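Local atomic coordinates of ABC transporter periplasmic-binding protein YtfQ (Mycobacterium smegmatis, PDB entry 6HB0), a protein that probably binds a sugar, apparently L-arabinofuranose, outside the membrane and hands it to an ABC importer. Residues A91-T96 / T115-T120; E224-A229 / T235-V240; M249-L252 / K256-Y259. All blocks are in the same frame, centred on the assembly; numbering follows the deposited sequence. Where two conformers were deposited one is given.

The three contacts follow one another along the chain. Interaction 1 belongs to the lobe built on the parallel sheet that holds strands 103-106 and 120-122. Interactions 2 and 3 belong to the lobe built on the mixed sheet that holds strand 238-242. The centre of interaction 1 lies about 49 Å from that of interaction 2 and about 43 Å from that of interaction 3, on the opposite side of the chain's centre. Interactions 2 and 3 are neighbours, with centres about 11 Å apart. A salt bridge joins them, Glu227 OE2 to Lys256 NZ at 2.7 Å. The contacts thus sample both lobes of a periplasmic binding protein, which in this family close around the ligand.

Interaction 1 (A91-T96 / T115-T120); sequences AVLQET and TDVYKT
Leu93 and Gln94 of helix 90-98 meet Val117 in the loop that leads into strand 120-122, within the parallel-sheet lobe of this periplasmic binding protein. The apolar core is one pair. Leu93 CB lies 3.8 Å from Val117 CB, and the two side chains cross at about a right angle. With chi1 at -83°, measured to CG1, Val117 has its other methyl, CG2, between the backbone N and the carbonyl carbon. This methyl faces Leu93 CD1 at 4.1 Å, while CG1 is turned to Gln94. Leu93 also reaches past the valine side chain, with CD2 3.8 Å from Val117 O.

Gln94 starts out away from the loop, but a bend at chi2 (-66°) brings its amide back. NE2 comes to 3.4 Å from Val117 CG1. CG1 is a methyl, so this is a van der Waals touch; NE2 is hydrogen-bonded to Asp114 OD2. Asp114 and Asp90, both close by, have been seen as zinc ligands in this protein, though no zinc is bound to them in this chain.

One water ties the two backbones together. It donates to Leu93 O at 2.7 Å and to Val117 O at 2.7 Å, so the loop is linked to the helix without a direct hydrogen bond. Behind the contact, Val92 and Thr96 pack on helix 61-73. Thr96 also touches strand 103-106, and Tyr118 lies against Val103 and Leu105 of that strand.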
# COMPACT_ATOMS: atom_id res chain seq x y z
N ALA A 91 -8.89 -16.03 -20.19
CA ALA A 91 -8.93 -17.42 -20.59
C ALA A 91 -8.80 -18.36 -19.39
O ALA A 91 -9.64 -19.25 -19.21
CB ALA A 91 -7.83 -17.74 -21.57
N VAL A 92 -7.77 -18.19 -18.58
CA VAL A 92 -7.65 -19.06 -17.42
C VAL A 92 -8.81 -18.87 -16.40
O VAL A 92 -9.26 -19.83 -15.73
CB VAL A 92 -6.27 -18.96 -16.79
CG1 VAL A 92 -6.10 -17.72 -15.94
CG2 VAL A 92 -6.01 -20.18 -15.92
N LEU A 93 -9.32 -17.67 -16.30
CA LEU A 93 -10.49 -17.38 -15.48
C LEU A 93 -11.77 -18.05 -16.02
O LEU A 93 -12.65 -18.39 -15.24
CB LEU A 93 -10.68 -15.89 -15.32
CG LEU A 93 -9.59 -15.21 -14.45
CD1 LEU A 93 -9.83 -13.72 -14.31
CD2 LEU A 93 -9.42 -15.82 -13.09
N GLN A 94 -11.87 -18.25 -17.32
CA GLN A 94 -12.95 -19.07 -17.87
C GLN A 94 -12.81 -20.50 -17.46
O GLN A 94 -13.83 -21.14 -17.16
CB GLN A 94 -13.06 -18.97 -19.39
CG GLN A 94 -13.63 -17.63 -19.84
CD GLN A 94 -15.08 -17.41 -19.42
OE1 GLN A 94 -15.87 -18.32 -19.41
NE2 GLN A 94 -15.42 -16.16 -19.11
N GLU A 95 -11.57 -20.99 -17.41
CA GLU A 95 -11.31 -22.36 -16.94
C GLU A 95 -11.66 -22.53 -15.45
O GLU A 95 -12.17 -23.62 -15.04
CB GLU A 95 -9.87 -22.79 -17.21
CG GLU A 95 -9.53 -22.89 -18.69
CD GLU A 95 -8.02 -22.87 -19.00
OE1 GLU A 95 -7.21 -23.35 -18.18
OE2 GLU A 95 -7.64 -22.42 -20.10
N THR A 96 -11.42 -21.51 -14.63
CA THR A 96 -11.83 -21.64 -13.24
C THR A 96 -13.35 -21.60 -13.13
O THR A 96 -13.96 -22.36 -12.38
CB THR A 96 -11.20 -20.58 -12.32
OG1 THR A 96 -11.45 -19.27 -12.84
CG2 THR A 96 -9.73 -20.79 -12.27
N THR A 115 -17.44 -10.93 -17.92
CA THR A 115 -18.25 -10.58 -16.75
C THR A 115 -18.13 -11.69 -15.71
O THR A 115 -18.12 -12.90 -16.04
CB THR A 115 -19.74 -10.36 -17.12
OG1 THR A 115 -20.17 -11.46 -17.94
CG2 THR A 115 -19.93 -9.07 -17.88
N ASP A 116 -18.03 -11.29 -14.45
CA ASP A 116 -18.09 -12.23 -13.32
C ASP A 116 -17.05 -13.37 -13.50
O ASP A 116 -17.37 -14.58 -13.45
CB ASP A 116 -19.51 -12.80 -13.15
CG ASP A 116 -20.57 -11.71 -12.80
OD1 ASP A 116 -20.23 -10.59 -12.32
OD2 ASP A 116 -21.77 -12.01 -13.00
N VAL A 117 -15.82 -12.97 -13.79
CA VAL A 117 -14.73 -13.98 -13.84
C VAL A 117 -13.94 -14.06 -12.52
O VAL A 117 -13.07 -14.95 -12.32
CB VAL A 117 -13.81 -13.81 -15.08
CG1 VAL A 117 -14.45 -14.49 -16.28
CG2 VAL A 117 -13.52 -12.35 -15.34
N TYR A 118 -14.21 -13.13 -11.60
CA TYR A 118 -13.69 -13.28 -10.24
C TYR A 118 -14.72 -12.72 -9.29
O TYR A 118 -15.57 -11.97 -9.69
CB TYR A 118 -12.30 -12.61 -10.07
CG TYR A 118 -12.33 -11.12 -10.28
CD1 TYR A 118 -12.16 -10.54 -11.57
CD2 TYR A 118 -12.54 -10.29 -9.21
CE1 TYR A 118 -12.20 -9.15 -11.73
CE2 TYR A 118 -12.58 -8.92 -9.36
CZ TYR A 118 -12.41 -8.35 -10.60
OH TYR A 118 -12.47 -6.97 -10.64
N LYS A 119 -14.63 -13.11 -8.04
CA LYS A 119 -15.65 -12.73 -7.06
C LYS A 119 -15.32 -11.40 -6.43
O LYS A 119 -16.18 -10.59 -6.23
CB LYS A 119 -15.70 -13.79 -5.95
CG LYS A 119 -16.23 -15.14 -6.36
CD LYS A 119 -17.51 -15.07 -7.16
CE LYS A 119 -18.20 -16.42 -7.18
NZ LYS A 119 -19.32 -16.45 -8.14
N THR A 120 -14.06 -11.19 -6.11
CA THR A 120 -13.68 -9.98 -5.43
C THR A 120 -12.21 -9.69 -5.56
O THR A 120 -11.41 -10.58 -5.86
CB THR A 120 -14.12 -9.94 -3.90
OG1 THR A 120 -14.07 -8.59 -3.46
CG2 THR A 120 -13.27 -10.77 -3.00
O HOH W 1 -13.19 -17.57 -12.71

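Interaction 2 (E224-A229 / T235-V240); sequences EAIEAA and TDIKIV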
# COMPACT_ATOMS: atom_id res chain seq x y z
N GLU A 224 17.15 14.96 5.52
CA GLU A 224 18.60 15.20 5.57
C GLU A 224 19.02 16.39 4.75
O GLU A 224 19.94 17.08 5.15
CB GLU A 224 19.36 13.99 5.08
CG GLU A 224 19.31 12.81 6.01
CD GLU A 224 20.06 11.59 5.46
OE1 GLU A 224 20.88 11.74 4.51
OE2 GLU A 224 19.81 10.48 5.98
N ALA A 225 18.37 16.63 3.61
CA ALA A 225 18.71 17.80 2.79
C ALA A 225 18.32 19.07 3.51
O ALA A 225 19.04 20.08 3.45
CB ALA A 225 18.04 17.74 1.43
N ILE A 226 17.18 19.02 4.17
CA ILE A 226 16.67 20.16 4.90
C ILE A 226 17.62 20.49 6.03
O ILE A 226 17.95 21.67 6.24
CB ILE A 226 15.23 19.89 5.41
CG1 ILE A 226 14.30 19.84 4.22
CG2 ILE A 226 14.72 21.06 6.28
CD1 ILE A 226 12.95 19.26 4.50
N GLU A 227 18.06 19.47 6.76
CA GLU A 227 19.04 19.64 7.81
C GLU A 227 20.37 20.20 7.26
O GLU A 227 20.94 21.11 7.84
CB GLU A 227 19.27 18.32 8.57
CG GLU A 227 18.15 18.02 9.54
CD GLU A 227 18.17 16.62 10.19
OE1 GLU A 227 18.68 15.62 9.64
OE2 GLU A 227 17.57 16.51 11.27
N ALA A 228 20.86 19.67 6.14
CA ALA A 228 22.15 20.14 5.61
C ALA A 228 22.07 21.62 5.22
O ALA A 228 23.03 22.34 5.34
CB ALA A 228 22.60 19.27 4.44
N ALA A 229 20.89 22.06 4.79
CA ALA A 229 20.67 23.47 4.47
C ALA A 229 20.50 24.33 5.72
O ALA A 229 20.12 25.50 5.60
CB ALA A 229 19.44 23.61 3.58
N THR A 235 9.62 21.58 11.45
CA THR A 235 9.20 22.90 11.96
C THR A 235 9.27 23.98 10.89
O THR A 235 8.27 24.61 10.61
CB THR A 235 10.06 23.34 13.16
OG1 THR A 235 10.21 22.23 14.04
CG2 THR A 235 9.36 24.48 13.89
N ASP A 236 10.43 24.19 10.30
CA ASP A 236 10.58 25.18 9.22
C ASP A 236 9.93 24.71 7.94
O ASP A 236 9.28 25.50 7.23
CB ASP A 236 12.06 25.39 8.93
CG ASP A 236 12.81 26.03 10.10
OD1 ASP A 236 12.14 26.79 10.85
OD2 ASP A 236 14.05 25.80 10.24
N ILE A 237 10.13 23.43 7.64
CA ILE A 237 9.50 22.79 6.49
C ILE A 237 8.89 21.51 7.04
O ILE A 237 9.60 20.65 7.60
CB ILE A 237 10.52 22.45 5.39
CG1 ILE A 237 11.16 23.74 4.84
CG2 ILE A 237 9.84 21.68 4.28
CD1 ILE A 237 12.23 23.55 3.76
N LYS A 238 7.59 21.40 6.90
CA LYS A 238 6.85 20.25 7.35
C LYS A 238 6.92 19.15 6.28
O LYS A 238 7.08 19.42 5.09
CB LYS A 238 5.43 20.67 7.60
CG LYS A 238 5.32 21.64 8.77
CD LYS A 238 3.89 21.75 9.30
CE LYS A 238 3.76 22.65 10.53
NZ LYS A 238 5.05 23.02 11.20
N ILE A 239 6.83 17.90 6.72
CA ILE A 239 6.94 16.76 5.84
C ILE A 239 5.75 15.85 6.08
O ILE A 239 5.46 15.45 7.25
CB ILE A 239 8.22 15.99 6.11
CG1 ILE A 239 9.43 16.85 5.79
CG2 ILE A 239 8.25 14.73 5.25
CD1 ILE A 239 10.73 16.23 6.15
N VAL A 240 5.00 15.59 5.03
CA VAL A 240 3.92 14.61 5.07
C VAL A 240 4.33 13.49 4.11
O VAL A 240 4.77 13.78 2.98
CB VAL A 240 2.55 15.20 4.77
CG1 VAL A 240 2.52 15.98 3.46
CG2 VAL A 240 1.46 14.14 4.74
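Ile226 puts a single methyl, CD1, against two isoleucines of the following strand region. CD1 lies 3.9 Å from Ile237 CG2 and 4.1 Å from Ile239 CD1. The contact belongs to a beta-alpha-beta unit made of strand 210-213, helix 216-228 and strand 238-242. It joins the last turn of the helix to the start of the strand, and it is purely apolar.

The two meetings differ in shape. Ile226 and Ile239 point at each other tip to tip, methyl against methyl. Ile237 is met from the side, through its CG2 branch and its CB, which is 4.1 Å from Ile226 CD1. The reach of Ile226 comes from its torsions. CG1 stands anti to the carbonyl carbon (chi1 -68°), and the chain runs on extended to CD1 (chi2 165°). Ile237 and Ile239 alternate with Lys238, whose side chain starts out away from the helix, so both isoleucines face the same way.

In the next shell, Met198 of helix 191-204 touches Ile226, and Leu202 of the same helix touches Ile237. Val211 of the neighbouring strand lies against both Ile237 and Ile239. Strand pairing fixes the isoleucines further, since Lys238 and Val240 bond through their backbones to strand 210-213 and its approach. Helix 216-228 is near its end here. Ala229 is the first residue to leave helical torsions, yet its N still donates to Ala225 O at 3.0 Å.

Interaction 3 (M249-L252 / K256-Y259); sequences MQAL and KFNY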
# COMPACT_ATOMS: atom_id res chain seq x y z
N MET A 249 8.20 6.31 10.87
CA MET A 249 7.59 6.55 12.18
C MET A 249 8.59 7.08 13.21
O MET A 249 8.22 7.84 14.08
CB MET A 249 6.95 5.27 12.70
CG MET A 249 5.88 4.72 11.79
SD MET A 249 4.34 5.45 12.30
CE MET A 249 4.18 4.58 13.88
N GLN A 250 9.85 6.67 13.11
CA GLN A 250 10.86 7.17 14.01
C GLN A 250 11.11 8.67 13.77
O GLN A 250 11.17 9.47 14.72
CB GLN A 250 12.19 6.39 13.90
CG GLN A 250 13.24 6.84 14.92
CD GLN A 250 12.77 6.63 16.35
OE1 GLN A 250 12.43 5.52 16.75
NE2 GLN A 250 12.67 7.70 17.09
N ALA A 251 11.22 9.05 12.52
CA ALA A 251 11.31 10.49 12.15
C ALA A 251 10.13 11.31 12.66
O ALA A 251 10.29 12.40 13.18
CB ALA A 251 11.44 10.64 10.65
N LEU A 252 8.95 10.75 12.53
CA LEU A 252 7.75 11.38 12.99
C LEU A 252 7.73 11.52 14.51
O LEU A 252 7.39 12.57 15.04
CB LEU A 252 6.56 10.56 12.47
CG LEU A 252 5.16 10.93 12.78
CD1 LEU A 252 4.90 12.33 12.33
CD2 LEU A 252 4.21 9.95 12.12
N LYS A 256 10.54 15.22 13.11
CA LYS A 256 11.17 15.61 11.83
C LYS A 256 10.24 15.39 10.64
O LYS A 256 10.45 15.99 9.61
CB LYS A 256 12.45 14.82 11.66
CG LYS A 256 13.38 15.14 12.81
CD LYS A 256 14.77 14.65 12.50
CE LYS A 256 15.75 15.08 13.56
NZ LYS A 256 17.08 14.62 13.10
N PHE A 257 9.28 14.48 10.76
CA PHE A 257 8.13 14.40 9.87
C PHE A 257 6.95 14.94 10.70
O PHE A 257 7.02 15.02 11.92
CB PHE A 257 7.77 12.96 9.50
CG PHE A 257 8.60 12.31 8.44
CD1 PHE A 257 9.83 12.80 8.05
CD2 PHE A 257 8.15 11.12 7.87
CE1 PHE A 257 10.57 12.13 7.09
CE2 PHE A 257 8.87 10.46 6.90
CZ PHE A 257 10.08 10.96 6.51
N ASN A 258 5.87 15.31 10.03
CA ASN A 258 4.66 15.77 10.70
C ASN A 258 3.49 14.85 10.56
O ASN A 258 2.60 14.83 11.42
CB ASN A 258 4.32 17.16 10.15
CG ASN A 258 5.49 18.13 10.32
OD1 ASN A 258 6.40 18.15 9.51
ND2 ASN A 258 5.51 18.84 11.44
N TYR A 259 3.44 14.06 9.47
CA TYR A 259 2.30 13.19 9.27
C TYR A 259 2.68 12.06 8.31
O TYR A 259 3.39 12.28 7.30
CB TYR A 259 1.14 13.99 8.73
CG TYR A 259 -0.22 13.33 8.88
CD1 TYR A 259 -0.78 13.11 10.14
CD2 TYR A 259 -0.95 12.96 7.77
CE1 TYR A 259 -2.03 12.50 10.27
CE2 TYR A 259 -2.20 12.37 7.90
CZ TYR A 259 -2.72 12.17 9.16
OH TYR A 259 -3.93 11.59 9.24
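Phe257 swings its ring back over Ala251 because CG stands anti to its own carbonyl carbon (chi1 -79°). Leu252 has CG anti to its backbone N (chi1 179°), which carries CD1 forward onto the chain after the phenylalanine. The Ala251 methyl sits over one face of the Phe257 ring, displaced toward the rim. Its CB is 3.9 Å from the ring centroid and 18° off the ring normal, a CH-pi contact. The closest ring atom is CD1, 3.7 Å from Ala251 CB. Leu252 touches the same residue from another side, with its CB 4.0 Å from Phe257 CB. Beyond that, Leu252 CD1 lies 3.4 Å from Phe257 O and 3.4 Å from Asn258 C, so the methyl rests against the backbone of two successive peptide groups.

These residues flank the C-terminal end of helix 246-253, which links strands 238-242 and 259-263 of the mixed sheet. Ala251 O accepts a bond from Lys256 N at 2.8 Å, five residues on. This is the 6→1 spacing that a Schellman motif uses to end a helix. Phe257 N adds a weak second bond to the same oxygen at 3.3 Å. The carbonyl is thus gripped twice as the chain turns back toward the sheet.

Lys256 runs on extended to Glu227 of helix 216-228. Leu220 of that helix touches both Ala251 and Phe257, and the Phe257 ring also packs on Ile239 and Ala241. Tyr259 begins the next strand, with its ring stacked on that of Trp136.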